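Local coordinates for protein exoenzyme S (Pseudomonas aeruginosa, PDB 6GN8) that acts as a secreted bacterial toxin, probably pairing GTPase-activating activity with ADP-ribosyl transfer, the latter carried by the domain that makes up most of this chain, at residues Q104-F109 / T135-G140; T149-F154 / T194-E199. The protein carries 2 engineered substitutions. All blocks are in the same frame, centred on the assembly; numbering follows the deposited sequence.

Contact 1: Q104-F109 / T135-G140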
loop_
_atom_site.group_PDB
_atom_site.type_symbol
_atom_site.label_atom_id
_atom_site.label_comp_id
_atom_site.label_asym_id
_atom_site.label_seq_id
_atom_site.Cartn_x
_atom_site.Cartn_y
_atom_site.Cartn_z
ATOM N N GLN C 104 5.381 -25.754 -4.290
ATOM C CA GLN C 104 4.399 -25.079 -3.437
ATOM C C GLN C 104 4.935 -24.926 -2.006
ATOM O O GLN C 104 5.848 -25.645 -1.594
ATOM C CB GLN C 104 3.043 -25.825 -3.423
ATOM C CG GLN C 104 2.243 -25.744 -4.724
ATOM C CD GLN C 104 1.566 -27.050 -5.115
ATOM O OE1 GLN C 104 1.811 -28.123 -4.545
ATOM N NE2 GLN C 104 0.705 -26.993 -6.124
ATOM N N VAL C 105 4.370 -23.953 -1.278
ATOM C CA VAL C 105 4.666 -23.636 0.114
ATOM C C VAL C 105 4.029 -24.745 0.945
ATOM O O VAL C 105 2.901 -25.182 0.646
ATOM C CB VAL C 105 4.146 -22.210 0.482
ATOM C CG1 VAL C 105 4.228 -21.928 1.970
ATOM C CG2 VAL C 105 4.910 -21.149 -0.287
ATOM N N VAL C 106 4.779 -25.259 1.937
ATOM C CA VAL C 106 4.232 -26.303 2.764
ATOM C C VAL C 106 4.128 -25.782 4.230
ATOM O O VAL C 106 5.002 -25.061 4.720
ATOM C CB VAL C 106 4.976 -27.667 2.595
ATOM C CG1 VAL C 106 6.373 -27.652 3.184
ATOM C CG2 VAL C 106 4.163 -28.824 3.171
ATOM N N LYS C 107 2.994 -26.118 4.888
ATOM C CA LYS C 107 2.723 -25.789 6.269
ATOM C C LYS C 107 3.064 -26.996 7.143
ATOM O O LYS C 107 2.485 -28.085 6.963
ATOM C CB LYS C 107 1.269 -25.362 6.446
ATOM C CG LYS C 107 0.845 -25.099 7.910
ATOM C CD LYS C 107 -0.631 -24.641 8.009
ATOM C CE LYS C 107 -1.600 -25.679 7.491
ATOM N NZ LYS C 107 -3.008 -25.212 7.532
ATOM N N THR C 108 3.980 -26.793 8.111
ATOM C CA THR C 108 4.394 -27.856 9.044
ATOM C C THR C 108 4.381 -27.322 10.465
ATOM O O THR C 108 4.278 -26.114 10.682
ATOM C CB THR C 108 5.753 -28.457 8.670
ATOM O OG1 THR C 108 6.755 -27.439 8.712
ATOM C CG2 THR C 108 5.747 -29.184 7.313
ATOM N N PHE C 109 4.448 -28.227 11.433
ATOM C CA PHE C 109 4.295 -27.895 12.844
ATOM C C PHE C 109 5.442 -28.411 13.647
ATOM O O PHE C 109 6.107 -29.380 13.262
ATOM C CB PHE C 109 2.956 -28.459 13.364
ATOM C CG PHE C 109 1.830 -28.255 12.361
ATOM C CD1 PHE C 109 1.241 -27.004 12.197
ATOM C CD2 PHE C 109 1.460 -29.278 11.484
ATOM C CE1 PHE C 109 0.270 -26.800 11.222
ATOM C CE2 PHE C 109 0.486 -29.066 10.512
ATOM C CZ PHE C 109 -0.114 -27.838 10.402
ATOM N N THR C 135 10.302 -30.606 11.531
ATOM C CA THR C 135 8.918 -30.182 11.614
ATOM C C THR C 135 8.115 -31.402 11.170
ATOM O O THR C 135 8.689 -32.356 10.626
ATOM C CB THR C 135 8.664 -28.896 10.803
ATOM O OG1 THR C 135 8.754 -29.188 9.426
ATOM C CG2 THR C 135 9.612 -27.748 11.143
ATOM N N SER C 136 6.814 -31.399 11.438
ATOM C CA SER C 136 5.944 -32.508 11.106
ATOM C C SER C 136 4.711 -31.983 10.342
ATOM O O SER C 136 4.231 -30.898 10.656
ATOM C CB SER C 136 5.552 -33.225 12.399
ATOM O OG SER C 136 4.238 -33.775 12.403
ATOM N N LEU C 137 4.195 -32.767 9.375
ATOM C CA LEU C 137 2.960 -32.473 8.609
ATOM C C LEU C 137 1.733 -32.819 9.435
ATOM O O LEU C 137 0.638 -32.376 9.122
ATOM C CB LEU C 137 2.900 -33.257 7.286
ATOM C CG LEU C 137 3.532 -32.647 6.052
ATOM C CD1 LEU C 137 3.621 -33.661 4.959
ATOM C CD2 LEU C 137 2.747 -31.435 5.547
ATOM N N ASN C 138 1.930 -33.632 10.473
ATOM C CA ASN C 138 0.919 -34.101 11.416
ATOM C C ASN C 138 0.742 -33.054 12.563
ATOM O O ASN C 138 1.683 -32.905 13.344
ATOM C CB ASN C 138 1.386 -35.468 11.951
ATOM C CG ASN C 138 0.349 -36.305 12.620
ATOM O OD1 ASN C 138 -0.548 -35.807 13.310
ATOM N ND2 ASN C 138 0.470 -37.613 12.447
ATOM N N PRO C 139 -0.395 -32.304 12.694
ATOM C CA PRO C 139 -0.497 -31.302 13.792
ATOM C C PRO C 139 -0.511 -31.922 15.205
ATOM O O PRO C 139 -0.039 -31.294 16.157
ATOM C CB PRO C 139 -1.823 -30.566 13.507
ATOM C CG PRO C 139 -2.200 -30.934 12.100
ATOM C CD PRO C 139 -1.622 -32.309 11.869
ATOM N N GLY C 140 -1.030 -33.153 15.305
ATOM C CA GLY C 140 -1.181 -33.916 16.540
ATOM C C GLY C 140 0.098 -34.244 17.279
ATOM O O GLY C 140 0.213 -33.932 18.472
#
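F109 and S136 pair through both of their backbone polar groups: F109 N gives its hydrogen to S136 O at 2.8 Å, and S136 N returns a bond to F109 O. This is a single antiparallel hydrogen-bonded pair, after which 137-140 leaves the strand pairing but stays in contact through its side chains. On the side chains, the polar contact is between two threonines. T108 OG1 lies 2.8 Å from T135 OG1, and in both residues the hydroxyl stands between the backbone N and the carbonyl carbon (chi1 61° and 70°), which brings the two oxygens together. T135 OG1 bonds to I173 O on strand 172-175; a small hydroxyl residue suits a buried place where a polar atom needs a partner. Apolar contact falls to F109, whose ring leans toward 137-140. P139 lies over one face, displaced toward the rim, with CB 4.3 Å from the ring centroid in a CH-pi contact; its CG comes 3.6 Å from F109 CE2. L137 O sits at the ring edge, in plane. L137 itself starts off away from the strand but brings CD2 back to V106 CG2 at 3.8 Å, two branched apolar ends meeting at about a right angle. S136 OG bonds to A170 O and N138 ND2 to N169 O, tying the turn to the segment before strand 172-175. Strand 106-112 edges the five-stranded sheet and strand 133-136 the three-stranded one, so this pair joins the two sheets of the ADP-ribosyltransferase core; T135 and S136 end a Ser-Thr-Ser sequence, consistent with the STS motif of arginine-specific members of that family.

Contact 2: T149-F154 / T194-E199; sequences TISTVF and TRRVLE
I150 lies against one face of the R195 guanidinium, its CG1 4.2 Å above the plane and displaced toward the rim, while CG2 comes 4.0 Å from R195 NH2. The two residues are a parallel beta pair in the five-stranded mixed sheet of the ADP-ribosyltransferase domain, where 149-155 and 194-200 run side by side. R195 reaches its neighbour because its chain bends about the CB-CG bond (chi2 -105°), and a salt bridge from NE to D189 holds the charged end there; an isoleucine offers the flat cation a broad apolar surface. The same face carries T152, F154, V197 and E199 and meets the chain of another protein, on which an aromatic ring stacks on F154, while E199 OE2 has a hydrogen bond with an aromatic side chain and a salt bridge with a basic one. F154 turns its ring edge to V197, CE2 4.1 Å from V197 CG1. The opposite face carries T149, S151, V153, T194, R196 and L198; there R196 NH1 passes 3.7 Å from S151 OG, and its salt bridge runs to D116. T149 CG2 packs alongside T194 CB at 3.9 Å, a beta-branched pair well suited to extended strands. Beneath the side chains the backbone supplies five bonds; I150, T152 and R196 and L198 opposite each donate and accept. The straightest runs from I150 N to T194 O, 2.8 Å with an N-H...O angle of 168°.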
loop_
_atom_site.group_PDB
_atom_site.type_symbol
_atom_site.label_atom_id
_atom_site.label_comp_id
_atom_site.label_asym_id
_atom_site.label_seq_id
_atom_site.Cartn_x
_atom_site.Cartn_y
_atom_site.Cartn_z
ATOM N N THR C 149 6.782 -24.327 23.514
ATOM C CA THR C 149 6.752 -23.458 22.341
ATOM C C THR C 149 6.201 -24.281 21.159
ATOM O O THR C 149 6.764 -25.329 20.820
ATOM C CB THR C 149 8.088 -22.735 22.016
ATOM O OG1 THR C 149 8.981 -23.608 21.360
ATOM C CG2 THR C 149 8.752 -22.075 23.213
ATOM N N ILE C 150 5.052 -23.836 20.604
ATOM C CA ILE C 150 4.352 -24.444 19.455
ATOM C C ILE C 150 4.522 -23.503 18.242
ATOM O O ILE C 150 4.176 -22.325 18.359
ATOM C CB ILE C 150 2.845 -24.735 19.742
ATOM C CG1 ILE C 150 2.612 -25.611 20.989
ATOM C CG2 ILE C 150 2.150 -25.352 18.518
ATOM C CD1 ILE C 150 3.266 -26.993 20.914
ATOM N N SER C 151 5.068 -24.018 17.097
ATOM C CA SER C 151 5.330 -23.245 15.874
ATOM C C SER C 151 4.596 -23.789 14.657
ATOM O O SER C 151 4.435 -24.993 14.502
ATOM C CB SER C 151 6.821 -23.218 15.555
ATOM O OG SER C 151 7.619 -22.786 16.643
ATOM N N THR C 152 4.185 -22.880 13.779
ATOM C CA THR C 152 3.606 -23.174 12.476
ATOM C C THR C 152 4.632 -22.595 11.512
ATOM O O THR C 152 5.002 -21.416 11.618
ATOM C CB THR C 152 2.167 -22.646 12.345
ATOM O OG1 THR C 152 1.391 -23.172 13.409
ATOM C CG2 THR C 152 1.526 -23.004 11.034
ATOM N N VAL C 153 5.145 -23.451 10.616
ATOM C CA VAL C 153 6.237 -23.136 9.713
ATOM C C VAL C 153 5.742 -23.174 8.279
ATOM O O VAL C 153 5.027 -24.099 7.872
ATOM C CB VAL C 153 7.425 -24.152 9.955
ATOM C CG1 VAL C 153 8.668 -23.812 9.132
ATOM C CG2 VAL C 153 7.785 -24.285 11.440
ATOM N N PHE C 154 6.179 -22.183 7.496
ATOM C CA PHE C 154 5.906 -22.089 6.050
ATOM C C PHE C 154 7.229 -22.038 5.310
ATOM O O PHE C 154 8.063 -21.177 5.607
ATOM C CB PHE C 154 5.033 -20.857 5.712
ATOM C CG PHE C 154 3.636 -20.989 6.249
ATOM C CD1 PHE C 154 2.654 -21.655 5.521
ATOM C CD2 PHE C 154 3.315 -20.514 7.519
ATOM C CE1 PHE C 154 1.353 -21.782 6.024
ATOM C CE2 PHE C 154 2.029 -20.659 8.034
ATOM C CZ PHE C 154 1.053 -21.294 7.283
ATOM N N THR C 194 3.962 -20.422 24.255
ATOM C CA THR C 194 4.431 -19.550 23.185
ATOM C C THR C 194 3.941 -20.169 21.859
ATOM O O THR C 194 4.184 -21.345 21.595
ATOM C CB THR C 194 5.966 -19.347 23.253
ATOM O OG1 THR C 194 6.261 -18.673 24.478
ATOM C CG2 THR C 194 6.500 -18.499 22.082
ATOM N N ARG C 195 3.204 -19.383 21.095
ATOM C CA ARG C 195 2.581 -19.747 19.832
ATOM C C ARG C 195 3.179 -18.868 18.768
ATOM O O ARG C 195 3.008 -17.644 18.804
ATOM C CB ARG C 195 1.058 -19.590 19.930
ATOM C CG ARG C 195 0.469 -20.320 21.137
ATOM C CD ARG C 195 -0.220 -21.551 20.673
ATOM N NE ARG C 195 -0.673 -22.410 21.754
ATOM C CZ ARG C 195 -1.144 -23.629 21.539
ATOM N NH1 ARG C 195 -1.531 -24.385 22.555
ATOM N NH2 ARG C 195 -1.224 -24.107 20.308
ATOM N N ARG C 196 3.946 -19.499 17.848
ATOM C CA ARG C 196 4.740 -18.805 16.849
ATOM C C ARG C 196 4.412 -19.198 15.431
ATOM O O ARG C 196 3.998 -20.319 15.160
ATOM C CB ARG C 196 6.258 -19.070 17.094
ATOM C CG ARG C 196 7.000 -17.802 17.445
ATOM C CD ARG C 196 8.507 -17.886 17.387
ATOM N NE ARG C 196 9.095 -17.986 18.725
ATOM C CZ ARG C 196 9.624 -19.103 19.207
ATOM N NH1 ARG C 196 9.641 -20.215 18.471
ATOM N NH2 ARG C 196 10.146 -19.119 20.423
ATOM N N VAL C 197 4.666 -18.269 14.513
ATOM C CA VAL C 197 4.523 -18.497 13.085
ATOM C C VAL C 197 5.866 -18.130 12.458
ATOM O O VAL C 197 6.348 -17.007 12.637
ATOM C CB VAL C 197 3.309 -17.779 12.439
ATOM C CG1 VAL C 197 3.233 -18.058 10.938
ATOM C CG2 VAL C 197 2.013 -18.188 13.128
ATOM N N LEU C 198 6.518 -19.113 11.818
ATOM C CA LEU C 198 7.816 -18.885 11.180
ATOM C C LEU C 198 7.697 -19.042 9.699
ATOM O O LEU C 198 6.940 -19.885 9.207
ATOM C CB LEU C 198 8.898 -19.858 11.684
ATOM C CG LEU C 198 9.234 -19.910 13.162
ATOM C CD1 LEU C 198 10.101 -21.144 13.458
ATOM C CD2 LEU C 198 9.995 -18.668 13.589
ATOM N N GLU C 199 8.497 -18.292 8.976
ATOM C CA GLU C 199 8.513 -18.417 7.535
ATOM C C GLU C 199 9.966 -18.438 7.044
ATOM O O GLU C 199 10.790 -17.689 7.564
ATOM C CB GLU C 199 7.701 -17.273 6.910
ATOM C CG GLU C 199 7.878 -17.110 5.419
ATOM C CD GLU C 199 7.400 -15.769 4.902
ATOM O OE1 GLU C 199 7.895 -14.723 5.377
ATOM O OE2 GLU C 199 6.526 -15.770 4.009
#

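Contacts 1 and 2 are consecutive in the chain and both reach the five-stranded sheet, contact 1 through strand 106-112 alone, which lies next to 149-155. They touch directly: T108 O and V153 N are 2.8 Å apart, a probable hydrogen bond, and the aliphatic part of K107 packs on F154 and T152. Contact 2, nearly all buried, sits inside the sheet and relies on a regular parallel backbone ladder, with arginines whose charges are paired with aspartates beyond it. Contact 1, at that sheet's outer strand and only partly buried, has one backbone pair and depends more on a threonine pair and proline-on-ring packing. K107, F154 and E199 all reach the chain of another protein.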